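Local structure of DNA mismatch repair protein MutS (Thermus aquaticus, 1EWQ) at residues Arg258-Phe263 and Phe592-Ala597; Phe273-Glu278 and Tyr540-Pro545; Arg285-Ser290 and Leu527-Ala532; Ala715-Gly720 and Lys735-Glu740. The protein binds mismatched DNA, probably carrying out the recognition step of mismatch repair, and has a weak ATPase activity. All coordinates share one frame; numbering follows the deposited sequence.

Contact 1. Residues Arg258-Phe263 and Phe592-Ala597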
loop_
_atom_site.group_PDB
_atom_site.type_symbol
_atom_site.label_atom_id
_atom_site.label_comp_id
_atom_site.label_asym_id
_atom_site.label_seq_id
_atom_site.Cartn_x
_atom_site.Cartn_y
_atom_site.Cartn_z
ATOM N N ARG C 258 17.345 0.606 -13.907
ATOM C CA ARG C 258 17.078 0.796 -12.479
ATOM C C ARG C 258 18.083 1.742 -11.827
ATOM O O ARG C 258 17.691 2.642 -11.077
ATOM C CB ARG C 258 17.113 -0.542 -11.722
ATOM C CG ARG C 258 15.883 -1.437 -11.892
ATOM C CD ARG C 258 16.030 -2.739 -11.095
ATOM N NE ARG C 258 14.810 -3.547 -11.094
ATOM C CZ ARG C 258 13.674 -3.191 -10.492
ATOM N NH1 ARG C 258 13.596 -2.039 -9.840
ATOM N NH2 ARG C 258 12.613 -3.988 -10.534
ATOM N N ALA C 259 19.372 1.533 -12.094
ATOM C CA ALA C 259 20.403 2.376 -11.502
ATOM C C ALA C 259 20.323 3.814 -11.991
ATOM O O ALA C 259 20.679 4.735 -11.266
ATOM C CB ALA C 259 21.803 1.799 -11.779
ATOM N N LEU C 260 19.856 4.004 -13.219
ATOM C CA LEU C 260 19.726 5.338 -13.804
ATOM C C LEU C 260 18.339 5.937 -13.571
ATOM O O LEU C 260 18.071 7.074 -13.966
ATOM C CB LEU C 260 19.999 5.275 -15.307
ATOM C CG LEU C 260 21.378 5.638 -15.868
ATOM C CD1 LEU C 260 22.483 5.489 -14.814
ATOM C CD2 LEU C 260 21.630 4.783 -17.096
ATOM N N GLU C 261 17.456 5.170 -12.942
ATOM C CA GLU C 261 16.100 5.628 -12.668
ATOM C C GLU C 261 15.463 6.261 -13.906
ATOM O O GLU C 261 14.956 7.376 -13.851
ATOM C CB GLU C 261 16.108 6.641 -11.516
ATOM C CG GLU C 261 16.815 6.145 -10.270
ATOM C CD GLU C 261 16.761 7.131 -9.129
ATOM O OE1 GLU C 261 15.777 7.106 -8.357
ATOM O OE2 GLU C 261 17.702 7.936 -9.014
ATOM N N VAL C 262 15.503 5.546 -15.023
ATOM C CA VAL C 262 14.926 6.049 -16.262
ATOM C C VAL C 262 13.400 6.091 -16.192
ATOM O O VAL C 262 12.782 7.116 -16.499
ATOM C CB VAL C 262 15.334 5.178 -17.471
ATOM C CG1 VAL C 262 14.677 5.713 -18.735
ATOM C CG2 VAL C 262 16.847 5.172 -17.627
ATOM N N PHE C 263 12.805 4.978 -15.775
ATOM C CA PHE C 263 11.355 4.875 -15.679
ATOM C C PHE C 263 10.837 4.745 -14.249
ATOM O O PHE C 263 9.712 5.146 -13.958
ATOM C CB PHE C 263 10.862 3.681 -16.504
ATOM C CG PHE C 263 11.146 3.804 -17.965
ATOM C CD1 PHE C 263 11.946 2.874 -18.610
ATOM C CD2 PHE C 263 10.614 4.854 -18.702
ATOM C CE1 PHE C 263 12.211 2.984 -19.959
ATOM C CE2 PHE C 263 10.877 4.973 -20.064
ATOM C CZ PHE C 263 11.674 4.040 -20.694
ATOM N N PHE C 592 28.198 11.915 -10.868
ATOM C CA PHE C 592 29.002 12.229 -12.041
ATOM C C PHE C 592 28.906 11.083 -13.044
ATOM O O PHE C 592 28.767 11.306 -14.245
ATOM C CB PHE C 592 30.457 12.460 -11.640
ATOM C CG PHE C 592 31.352 12.842 -12.787
ATOM C CD1 PHE C 592 31.124 14.015 -13.505
ATOM C CD2 PHE C 592 32.436 12.042 -13.137
ATOM C CE1 PHE C 592 31.973 14.386 -14.559
ATOM C CE2 PHE C 592 33.288 12.400 -14.184
ATOM C CZ PHE C 592 33.058 13.577 -14.897
ATOM N N LEU C 593 28.979 9.850 -12.549
ATOM C CA LEU C 593 28.867 8.690 -13.422
ATOM C C LEU C 593 27.494 8.669 -14.074
ATOM O O LEU C 593 27.385 8.602 -15.291
ATOM C CB LEU C 593 29.051 7.372 -12.655
ATOM C CG LEU C 593 30.397 7.029 -12.013
ATOM C CD1 LEU C 593 30.479 5.513 -11.792
ATOM C CD2 LEU C 593 31.518 7.475 -12.898
ATOM N N ARG C 594 26.449 8.741 -13.261
ATOM C CA ARG C 594 25.089 8.697 -13.785
ATOM C C ARG C 594 24.762 9.827 -14.758
ATOM O O ARG C 594 24.082 9.587 -15.756
ATOM C CB ARG C 594 24.069 8.703 -12.647
ATOM C CG ARG C 594 24.166 7.504 -11.690
ATOM C CD ARG C 594 23.060 7.568 -10.647
ATOM N NE ARG C 594 23.269 6.613 -9.573
ATOM C CZ ARG C 594 23.759 6.921 -8.373
ATOM N NH1 ARG C 594 24.088 8.179 -8.078
ATOM N NH2 ARG C 594 23.939 5.966 -7.471
ATOM N N GLN C 595 25.236 11.049 -14.487
ATOM C CA GLN C 595 24.935 12.163 -15.390
ATOM C C GLN C 595 25.522 11.898 -16.764
ATOM O O GLN C 595 24.942 12.283 -17.774
ATOM C CB GLN C 595 25.447 13.509 -14.826
ATOM C CG GLN C 595 26.867 13.942 -15.196
ATOM C CD GLN C 595 27.246 15.303 -14.569
ATOM O OE1 GLN C 595 28.108 16.026 -15.077
ATOM N NE2 GLN C 595 26.611 15.636 -13.463
ATOM N N THR C 596 26.665 11.222 -16.794
ATOM C CA THR C 596 27.328 10.885 -18.048
ATOM C C THR C 596 26.428 9.955 -18.866
ATOM O O THR C 596 26.194 10.183 -20.051
ATOM C CB THR C 596 28.668 10.182 -17.779
ATOM O OG1 THR C 596 29.522 11.058 -17.036
ATOM C CG2 THR C 596 29.345 9.798 -19.082
ATOM N N ALA C 597 25.914 8.914 -18.218
ATOM C CA ALA C 597 25.033 7.964 -18.883
ATOM C C ALA C 597 23.745 8.649 -19.343
ATOM O O ALA C 597 23.241 8.387 -20.442
ATOM C CB ALA C 597 24.699 6.811 -17.935
HETATM O O HOH W 1 22.194 4.353 -8.736
#
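Leu260 and Arg594 slide past one another in opposite directions, and the way they overlap divides this contact into an apolar half and a polar half. The leucine presents both methyls: CD2 of Leu260 lies 3.8 Å from CB of Ala597, while CD1 of Leu260 rests 4.1 Å from CG of Arg594, against the aliphatic root of the arginine. Because CG of Arg594 stands anti to its own carbonyl carbon (chi1 -61°) and the chain then runs extended to NE, the guanidinium is carried past the leucine toward Ala259, where NE of Arg594 stands 3.6 Å from O of Ala259, oblique to the guanidinium plane. One water links the two, accepting from NE of Arg594 at 2.6 Å and donating to O of Ala259 at 3.0 Å. Helix 589-603, which bears Arg594, follows the predicted Walker A loop of the P-loop ATPase domain, and Arg594 lies beside Ser590 of that predicted ATP site; the contact thus joins the ATPase to the MutS domain III family region. On the domain III side, helix 254-259 ends in a Schellman motif in which Glu261 takes positive phi. Leu260, at this helix end, is buried against Ala597. The arginine side chain also touches His558 and Ile626.

Contact 2. Residues Phe273-Glu278 and Tyr540-Pro545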
loop_
_atom_site.group_PDB
_atom_site.type_symbol
_atom_site.label_atom_id
_atom_site.label_comp_id
_atom_site.label_asym_id
_atom_site.label_seq_id
_atom_site.Cartn_x
_atom_site.Cartn_y
_atom_site.Cartn_z
ATOM N N PHE C 273 12.276 10.110 -16.992
ATOM C CA PHE C 273 11.077 10.219 -17.796
ATOM C C PHE C 273 10.131 11.290 -17.275
ATOM O O PHE C 273 9.529 12.022 -18.062
ATOM C CB PHE C 273 10.366 8.865 -17.856
ATOM C CG PHE C 273 9.253 8.803 -18.871
ATOM C CD1 PHE C 273 9.451 9.253 -20.170
ATOM C CD2 PHE C 273 8.016 8.266 -18.533
ATOM C CE1 PHE C 273 8.437 9.172 -21.122
ATOM C CE2 PHE C 273 6.993 8.178 -19.482
ATOM C CZ PHE C 273 7.210 8.636 -20.782
ATOM N N SER C 274 9.998 11.397 -15.956
ATOM C CA SER C 274 9.104 12.403 -15.393
ATOM C C SER C 274 9.642 13.807 -15.658
ATOM O O SER C 274 8.872 14.749 -15.830
ATOM C CB SER C 274 8.914 12.190 -13.882
ATOM O OG SER C 274 10.071 12.562 -13.160
ATOM N N VAL C 275 10.964 13.939 -15.691
ATOM C CA VAL C 275 11.600 15.230 -15.942
ATOM C C VAL C 275 11.559 15.584 -17.421
ATOM O O VAL C 275 11.257 16.709 -17.795
ATOM C CB VAL C 275 13.086 15.222 -15.504
ATOM C CG1 VAL C 275 13.796 16.472 -16.025
ATOM C CG2 VAL C 275 13.184 15.160 -14.000
ATOM N N LEU C 276 11.863 14.602 -18.257
ATOM C CA LEU C 276 11.910 14.785 -19.698
ATOM C C LEU C 276 10.549 15.000 -20.337
ATOM O O LEU C 276 10.407 15.795 -21.271
ATOM C CB LEU C 276 12.547 13.556 -20.347
ATOM C CG LEU C 276 13.664 13.715 -21.377
ATOM C CD1 LEU C 276 13.623 12.520 -22.336
ATOM C CD2 LEU C 276 13.513 15.016 -22.143
ATOM N N ASP C 277 9.550 14.290 -19.827
ATOM C CA ASP C 277 8.219 14.330 -20.401
ATOM C C ASP C 277 7.286 15.509 -20.135
ATOM O O ASP C 277 6.739 15.661 -19.045
ATOM C CB ASP C 277 7.497 13.032 -20.041
ATOM C CG ASP C 277 6.148 12.926 -20.702
ATOM O OD1 ASP C 277 6.079 13.181 -21.916
ATOM O OD2 ASP C 277 5.167 12.585 -20.012
ATOM N N GLU C 278 7.093 16.329 -21.161
ATOM C CA GLU C 278 6.191 17.474 -21.090
ATOM C C GLU C 278 5.236 17.317 -22.268
ATOM O O GLU C 278 4.691 18.293 -22.802
ATOM C CB GLU C 278 6.962 18.785 -21.217
ATOM C CG GLU C 278 8.076 18.929 -20.213
ATOM C CD GLU C 278 8.464 20.378 -19.987
ATOM O OE1 GLU C 278 8.122 21.228 -20.846
ATOM O OE2 GLU C 278 9.116 20.667 -18.954
ATOM N N TYR C 540 15.046 24.219 -19.172
ATOM C CA TYR C 540 16.154 23.806 -18.324
ATOM C C TYR C 540 17.515 24.144 -18.902
ATOM O O TYR C 540 18.541 23.781 -18.334
ATOM C CB TYR C 540 16.050 22.301 -18.060
ATOM C CG TYR C 540 14.737 21.899 -17.414
ATOM C CD1 TYR C 540 14.042 20.763 -17.839
ATOM C CD2 TYR C 540 14.181 22.665 -16.388
ATOM C CE1 TYR C 540 12.817 20.406 -17.259
ATOM C CE2 TYR C 540 12.962 22.313 -15.801
ATOM C CZ TYR C 540 12.285 21.190 -16.240
ATOM O OH TYR C 540 11.072 20.868 -15.671
ATOM N N GLY C 541 17.520 24.840 -20.034
ATOM C CA GLY C 541 18.770 25.222 -20.665
ATOM C C GLY C 541 19.640 24.061 -21.131
ATOM O O GLY C 541 20.765 23.903 -20.638
ATOM N N TYR C 542 19.123 23.258 -22.070
ATOM C CA TYR C 542 19.851 22.117 -22.636
ATOM C C TYR C 542 20.416 22.520 -23.992
ATOM O O TYR C 542 19.940 23.474 -24.614
ATOM C CB TYR C 542 18.934 20.912 -22.869
ATOM C CG TYR C 542 18.404 20.210 -21.649
ATOM C CD1 TYR C 542 18.785 20.588 -20.359
ATOM C CD2 TYR C 542 17.516 19.141 -21.790
ATOM C CE1 TYR C 542 18.292 19.907 -19.234
ATOM C CE2 TYR C 542 17.020 18.459 -20.675
ATOM C CZ TYR C 542 17.411 18.847 -19.410
ATOM O OH TYR C 542 16.916 18.162 -18.331
ATOM N N VAL C 543 21.413 21.787 -24.472
ATOM C CA VAL C 543 21.991 22.123 -25.763
ATOM C C VAL C 543 22.022 20.942 -26.717
ATOM O O VAL C 543 21.957 19.786 -26.295
ATOM C CB VAL C 543 23.414 22.672 -25.596
ATOM C CG1 VAL C 543 23.381 23.877 -24.648
ATOM C CG2 VAL C 543 24.335 21.592 -25.048
ATOM N N ARG C 544 22.114 21.235 -28.009
ATOM C CA ARG C 544 22.170 20.182 -29.011
ATOM C C ARG C 544 23.540 19.524 -29.006
ATOM O O ARG C 544 24.564 20.206 -29.119
ATOM C CB ARG C 544 21.879 20.732 -30.418
ATOM C CG ARG C 544 22.013 19.670 -31.509
ATOM C CD ARG C 544 21.529 20.161 -32.867
ATOM N NE ARG C 544 21.704 19.149 -33.907
ATOM C CZ ARG C 544 20.980 19.083 -35.019
ATOM N NH1 ARG C 544 20.023 19.970 -35.245
ATOM N NH2 ARG C 544 21.201 18.117 -35.899
ATOM N N PRO C 545 23.578 18.187 -28.850
ATOM C CA PRO C 545 24.814 17.403 -28.829
ATOM C C PRO C 545 25.335 17.107 -30.235
ATOM O O PRO C 545 24.568 17.011 -31.186
ATOM C CB PRO C 545 24.387 16.126 -28.112
ATOM C CG PRO C 545 23.000 15.935 -28.632
ATOM C CD PRO C 545 22.430 17.336 -28.485
HETATM O O HOH W 2 9.541 18.668 -16.966
#
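Tyr540 meets Val275 and Glu278 around a single water, the innermost element of this contact. The water donates to O of Val275 at 2.7 Å and to OE2 of Glu278 at 2.9 Å, and accepts from OH of Tyr540 at 3.0 Å. Three groups from two separate pieces of chain are therefore gripped at one point, and the water sits in the plane of the tyrosine ring, at its edge. The direct approach of phenol and carboxylate is longer, 3.8 Å between OH of Tyr540 and OE2 of Glu278, with the two flat groups turned almost perpendicular, 81° apart. O of Val275 also faces the ring edge close to its plane. Beside the water-linked cluster the packing is apolar and fairly light: CG1 of Val275 lies 4.2 Å from CE1 of Tyr540 and reaches the hydroxyl end of Tyr542 as well.

A second shell sets these groups in place. With CG anti to its carbonyl carbon (chi1 -55°) and an extended chain beyond, Glu278 reaches toward the tyrosine from the opposite direction, and its other carboxylate oxygen, OE1, forms a salt bridge with Arg539. The backbone oxygens of Tyr540 and Gly541 accept hydrogen bonds from Arg557, while Tyr542 packs on Val536, Pro559 and Phe608. Gly541, with positive phi, turns the chain out of long helix 514-540. What results is a water-mediated junction between the end of short helix 272-276, in the MutS domain III family region, and the linker running from helix 514-540 into strand 546-547.

Contact 3. Residues Arg285-Ser290 and Leu527-Ala532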
loop_
_atom_site.group_PDB
_atom_site.type_symbol
_atom_site.label_atom_id
_atom_site.label_comp_id
_atom_site.label_asym_id
_atom_site.label_seq_id
_atom_site.Cartn_x
_atom_site.Cartn_y
_atom_site.Cartn_z
ATOM N N ARG C 285 3.265 10.712 -25.279
ATOM C CA ARG C 285 3.968 10.177 -24.111
ATOM C C ARG C 285 4.444 8.760 -24.419
ATOM O O ARG C 285 5.551 8.377 -24.044
ATOM C CB ARG C 285 3.059 10.140 -22.876
ATOM C CG ARG C 285 3.742 9.532 -21.661
ATOM C CD ARG C 285 2.889 9.620 -20.399
ATOM N NE ARG C 285 2.643 11.004 -20.012
ATOM C CZ ARG C 285 1.856 11.382 -19.009
ATOM N NH1 ARG C 285 1.225 10.483 -18.262
ATOM N NH2 ARG C 285 1.677 12.673 -18.773
ATOM N N ARG C 286 3.599 7.985 -25.099
ATOM C CA ARG C 286 3.949 6.613 -25.458
ATOM C C ARG C 286 5.114 6.570 -26.454
ATOM O O ARG C 286 6.026 5.751 -26.315
ATOM C CB ARG C 286 2.735 5.870 -26.034
ATOM C CG ARG C 286 1.648 5.496 -24.983
ATOM C CD ARG C 286 0.676 4.428 -25.530
ATOM N NE ARG C 286 -0.073 4.903 -26.692
ATOM C CZ ARG C 286 -1.225 5.561 -26.612
ATOM N NH1 ARG C 286 -1.767 5.811 -25.425
ATOM N NH2 ARG C 286 -1.816 6.005 -27.713
ATOM N N LEU C 287 5.089 7.445 -27.454
ATOM C CA LEU C 287 6.167 7.487 -28.427
ATOM C C LEU C 287 7.483 7.856 -27.732
ATOM O O LEU C 287 8.521 7.244 -27.994
ATOM C CB LEU C 287 5.877 8.516 -29.515
ATOM C CG LEU C 287 6.961 8.600 -30.597
ATOM C CD1 LEU C 287 6.916 7.310 -31.431
ATOM C CD2 LEU C 287 6.727 9.829 -31.490
ATOM N N LEU C 288 7.441 8.852 -26.843
ATOM C CA LEU C 288 8.652 9.256 -26.141
ATOM C C LEU C 288 9.173 8.095 -25.301
ATOM O O LEU C 288 10.367 7.850 -25.245
ATOM C CB LEU C 288 8.391 10.479 -25.246
ATOM C CG LEU C 288 9.603 10.978 -24.445
ATOM C CD1 LEU C 288 10.830 11.069 -25.351
ATOM C CD2 LEU C 288 9.289 12.335 -23.812
ATOM N N GLN C 289 8.272 7.374 -24.652
ATOM C CA GLN C 289 8.700 6.257 -23.834
ATOM C C GLN C 289 9.323 5.178 -24.714
ATOM O O GLN C 289 10.297 4.532 -24.331
ATOM C CB GLN C 289 7.526 5.681 -23.041
ATOM C CG GLN C 289 7.949 4.525 -22.157
ATOM C CD GLN C 289 6.964 4.237 -21.041
ATOM O OE1 GLN C 289 5.762 4.140 -21.272
ATOM N NE2 GLN C 289 7.477 4.083 -19.823
ATOM N N SER C 290 8.765 5.007 -25.906
ATOM C CA SER C 290 9.260 4.011 -26.845
ATOM C C SER C 290 10.685 4.344 -27.288
ATOM O O SER C 290 11.524 3.449 -27.453
ATOM C CB SER C 290 8.343 3.949 -28.058
ATOM O OG SER C 290 8.718 2.885 -28.907
ATOM N N LEU C 527 5.090 15.067 -33.523
ATOM C CA LEU C 527 5.207 16.509 -33.338
ATOM C C LEU C 527 5.063 16.859 -31.862
ATOM O O LEU C 527 5.687 17.800 -31.385
ATOM C CB LEU C 527 4.136 17.231 -34.157
ATOM C CG LEU C 527 4.225 16.918 -35.648
ATOM C CD1 LEU C 527 2.985 17.412 -36.357
ATOM C CD2 LEU C 527 5.487 17.564 -36.225
ATOM N N ASP C 528 4.230 16.101 -31.148
ATOM C CA ASP C 528 4.024 16.327 -29.718
ATOM C C ASP C 528 5.367 16.123 -29.006
ATOM O O ASP C 528 5.749 16.926 -28.143
ATOM C CB ASP C 528 2.950 15.354 -29.184
ATOM C CG ASP C 528 2.634 15.546 -27.687
ATOM O OD1 ASP C 528 2.827 16.661 -27.150
ATOM O OD2 ASP C 528 2.162 14.572 -27.049
ATOM N N VAL C 529 6.094 15.077 -29.395
ATOM C CA VAL C 529 7.389 14.770 -28.793
ATOM C C VAL C 529 8.473 15.813 -29.089
ATOM O O VAL C 529 9.174 16.266 -28.185
ATOM C CB VAL C 529 7.872 13.379 -29.231
ATOM C CG1 VAL C 529 9.311 13.155 -28.793
ATOM C CG2 VAL C 529 6.971 12.302 -28.594
ATOM N N TYR C 530 8.603 16.197 -30.352
ATOM C CA TYR C 530 9.591 17.191 -30.741
ATOM C C TYR C 530 9.351 18.523 -30.030
ATOM O O TYR C 530 10.287 19.135 -29.514
ATOM C CB TYR C 530 9.549 17.395 -32.252
ATOM C CG TYR C 530 9.982 16.186 -33.049
ATOM C CD1 TYR C 530 9.274 15.784 -34.185
ATOM C CD2 TYR C 530 11.133 15.474 -32.705
ATOM C CE1 TYR C 530 9.710 14.704 -34.954
ATOM C CE2 TYR C 530 11.578 14.395 -33.474
ATOM C CZ TYR C 530 10.863 14.017 -34.595
ATOM O OH TYR C 530 11.318 12.967 -35.365
ATOM N N ALA C 531 8.099 18.970 -30.000
ATOM C CA ALA C 531 7.774 20.228 -29.335
ATOM C C ALA C 531 8.029 20.102 -27.831
ATOM O O ALA C 531 8.494 21.045 -27.181
ATOM C CB ALA C 531 6.312 20.606 -29.602
ATOM N N ALA C 532 7.739 18.923 -27.286
ATOM C CA ALA C 532 7.943 18.658 -25.863
ATOM C C ALA C 532 9.424 18.662 -25.475
ATOM O O ALA C 532 9.800 19.204 -24.435
ATOM C CB ALA C 532 7.312 17.327 -25.484
#
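Val529 carries this contact, setting its CG2 methyl against Leu287 and Leu288 of the facing helix. The apolar contacts centre on that one methyl. CG2 of Val529 lies 3.8 Å from CD2 of Leu287 and 4.1 Å from CB of Leu288, and it also comes within 3.9 Å of the backbone N of Leu288, so the methyl nestles close to the main chain of helix 282-293. Leu287 and Val529 cross at about a right angle. The valine torsion explains which branch does the work: CG2 stands anti to the carbonyl carbon while CG1 takes the position anti to the backbone N (chi1 171°), leaving CG2 directed at the leucines. Leu288 is buried here and also packs on Phe273 of helix 272-276.

Polar groups lie at the flank. Asp528 approaches the backbone N of Arg285 at a distance of 4.4 Å, measured from OD2, too long for a bond; its carboxylate is held instead by the residues just before helix 282-293, OD2 by the hydroxyl of Thr281 and OD1 by the backbone N of Arg280. Arg285, whose CB points away from the other helix, gives NE to a salt bridge with OD2 of Asp277. Asp528 therefore ties the approach to helix 282-293 onto helix 514-540, beside the valine.

As for the backbones, the axes of the two helical segments come within 9.0 Å and cross at -72°, a steep angle that confines the touch to a small patch. Such crossed helix-on-helix packing belongs to the largely helical core within the MutS domain III family region.

Contact 4. Residues Ala715-Gly720 and Lys735-Glu740. With SO4 (sulfate ion), chain F.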
loop_
_atom_site.group_PDB
_atom_site.type_symbol
_atom_site.label_atom_id
_atom_site.label_comp_id
_atom_site.label_asym_id
_atom_site.label_seq_id
_atom_site.Cartn_x
_atom_site.Cartn_y
_atom_site.Cartn_z
ATOM N N ALA C 715 37.923 16.570 -0.646
ATOM C CA ALA C 715 37.231 17.111 0.507
ATOM C C ALA C 715 38.190 18.170 1.030
ATOM O O ALA C 715 39.387 18.127 0.733
ATOM C CB ALA C 715 37.010 16.035 1.550
ATOM N N ARG C 716 37.670 19.121 1.791
ATOM C CA ARG C 716 38.494 20.187 2.338
ATOM C C ARG C 716 38.237 20.350 3.827
ATOM O O ARG C 716 37.098 20.536 4.250
ATOM C CB ARG C 716 38.179 21.496 1.626
ATOM C CG ARG C 716 39.349 22.101 0.880
ATOM C CD ARG C 716 40.356 22.730 1.826
ATOM N NE ARG C 716 41.355 23.502 1.088
ATOM C CZ ARG C 716 42.368 24.158 1.651
ATOM N NH1 ARG C 716 42.525 24.137 2.970
ATOM N NH2 ARG C 716 43.223 24.841 0.897
ATOM N N GLU C 717 39.301 20.267 4.616
ATOM C CA GLU C 717 39.194 20.414 6.062
ATOM C C GLU C 717 39.254 21.917 6.336
ATOM O O GLU C 717 40.314 22.531 6.220
ATOM C CB GLU C 717 40.363 19.678 6.732
ATOM C CG GLU C 717 40.588 18.281 6.139
ATOM C CD GLU C 717 41.833 17.581 6.662
ATOM O OE1 GLU C 717 41.866 17.249 7.867
ATOM O OE2 GLU C 717 42.777 17.363 5.868
ATOM N N GLU C 718 38.113 22.512 6.676
ATOM C CA GLU C 718 38.064 23.951 6.929
ATOM C C GLU C 718 37.582 24.337 8.330
ATOM O O GLU C 718 37.851 23.641 9.315
ATOM C CB GLU C 718 37.171 24.637 5.888
ATOM C CG GLU C 718 37.452 24.226 4.454
ATOM C CD GLU C 718 36.505 24.885 3.462
ATOM O OE1 GLU C 718 35.291 24.958 3.750
ATOM O OE2 GLU C 718 36.973 25.320 2.388
ATOM N N ALA C 719 36.868 25.458 8.397
ATOM C CA ALA C 719 36.334 25.988 9.647
ATOM C C ALA C 719 35.211 25.133 10.227
ATOM O O ALA C 719 34.918 25.209 11.422
ATOM C CB ALA C 719 35.839 27.406 9.432
ATOM N N GLY C 720 34.577 24.325 9.383
ATOM C CA GLY C 720 33.495 23.476 9.853
ATOM C C GLY C 720 33.989 22.118 10.316
ATOM O O GLY C 720 33.486 21.562 11.299
ATOM N N LYS C 735 45.525 12.645 -1.421
ATOM C CA LYS C 735 45.359 12.308 -0.022
ATOM C C LYS C 735 44.064 11.517 0.155
ATOM O O LYS C 735 43.147 11.626 -0.659
ATOM C CB LYS C 735 45.287 13.591 0.805
ATOM C CG LYS C 735 46.437 14.553 0.542
ATOM C CD LYS C 735 46.265 15.876 1.275
ATOM C CE LYS C 735 47.506 16.747 1.106
ATOM N NZ LYS C 735 47.472 17.956 1.990
ATOM N N SER C 736 44.009 10.715 1.216
ATOM C CA SER C 736 42.823 9.929 1.542
ATOM C C SER C 736 42.088 10.732 2.607
ATOM O O SER C 736 42.722 11.484 3.343
ATOM C CB SER C 736 43.230 8.587 2.122
ATOM O OG SER C 736 44.090 8.795 3.227
ATOM N N TYR C 737 40.767 10.593 2.688
ATOM C CA TYR C 737 40.000 11.326 3.695
ATOM C C TYR C 737 39.221 10.418 4.643
ATOM O O TYR C 737 38.440 10.892 5.469
ATOM C CB TYR C 737 39.043 12.330 3.025
ATOM C CG TYR C 737 39.755 13.512 2.404
ATOM C CD1 TYR C 737 40.255 13.446 1.104
ATOM C CD2 TYR C 737 40.017 14.662 3.153
ATOM C CE1 TYR C 737 41.009 14.492 0.567
ATOM C CE2 TYR C 737 40.770 15.713 2.627
ATOM C CZ TYR C 737 41.267 15.617 1.335
ATOM O OH TYR C 737 42.046 16.627 0.825
ATOM N N GLY C 738 39.458 9.114 4.534
ATOM C CA GLY C 738 38.769 8.152 5.383
ATOM C C GLY C 738 38.820 8.478 6.863
ATOM O O GLY C 738 37.786 8.558 7.534
ATOM N N VAL C 739 40.028 8.675 7.377
ATOM C CA VAL C 739 40.208 8.990 8.792
ATOM C C VAL C 739 39.533 10.322 9.142
ATOM O O VAL C 739 38.914 10.444 10.193
ATOM C CB VAL C 739 41.717 9.027 9.161
ATOM C CG1 VAL C 739 41.891 9.389 10.621
ATOM C CG2 VAL C 739 42.345 7.668 8.896
ATOM N N GLU C 740 39.642 11.305 8.252
ATOM C CA GLU C 740 39.024 12.612 8.468
ATOM C C GLU C 740 37.508 12.453 8.545
ATOM O O GLU C 740 36.856 13.010 9.430
ATOM C CB GLU C 740 39.376 13.569 7.322
ATOM C CG GLU C 740 40.692 14.318 7.505
ATOM C CD GLU C 740 41.870 13.393 7.764
ATOM O OE1 GLU C 740 42.263 12.658 6.829
ATOM O OE2 GLU C 740 42.397 13.399 8.907
HETATM S S SO4 F . 39.174 8.076 0.616
HETATM O O1 SO4 F . 40.282 7.564 1.442
HETATM O O2 SO4 F . 39.165 9.549 0.633
HETATM O O3 SO4 F . 39.353 7.592 -0.760
HETATM O O4 SO4 F . 37.901 7.574 1.160
#
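CB of Ala715 lies over one face of the Tyr737 ring where strand 708-716, an inner strand of the P-loop ATPase sheet, meets the start of helix 738-744. This is the tight side. CB of Ala715 makes a CH-pi contact 3.8 Å from the ring centroid and 16° off the normal, over the CG and CD2 side of the face. Beyond the ring, the phenol oxygen OH of Tyr737 lies 3.1 Å from O of Ala715. With CG anti to the carbonyl carbon (chi1 -71°), the tyrosine is directed at the strand. Ala715 also touches Pro584 of the predicted ATP site.

The solvent side rests on one close approach without any clear hydrogen bond. Glu717, exposed to solvent, brings OE1 to 3.2 Å from the CG methylene of Glu740, with the two carboxylate planes 35° apart. Their acidic ends stay near each other, OE1 of Glu717 being 4.0 Å from OE2 of Glu740, a pairing that is probably eased by Arg756, whose NE forms a salt bridge with the latter oxygen. The carboxylate of Glu717 stands nearly perpendicular to the Tyr737 ring.

Away from the strand, the helix start faces the second subunit: Ser736 OG and Val739 N both bond to Asp672 of that chain. A sulfate, probably from the crystallisation liquor, is hydrogen-bonded to His696 of this chain and to Thr668 and Ser669 of the second subunit. It also accepts from the N-cap residue, the backbone N of Tyr737 standing 2.8 Å from sulfate O2.

In the fold
Contacts 1, 2 and 3 are nested along the chain, contact 3 innermost and contact 1 outermost, whereas contact 4 follows after all of them have closed. The first three form a continuous chain of packing: centres of contacts 1 and 2 lie about 14 Å apart, those of contacts 2 and 3 about 12 Å. Successive helices 254-259, 272-276 and 282-293 supply one side of each, and Asp277 salt-bridges Arg285 between contacts 2 and 3. Helix 514-540 enters contact 3 and leads into contact 2. Contact 1 reaches the ATPase domain that also holds contact 4, about 28 Å away between centres. The series thus runs from helical core to nucleotide-binding domain and, at contact 4, to the subunit interface.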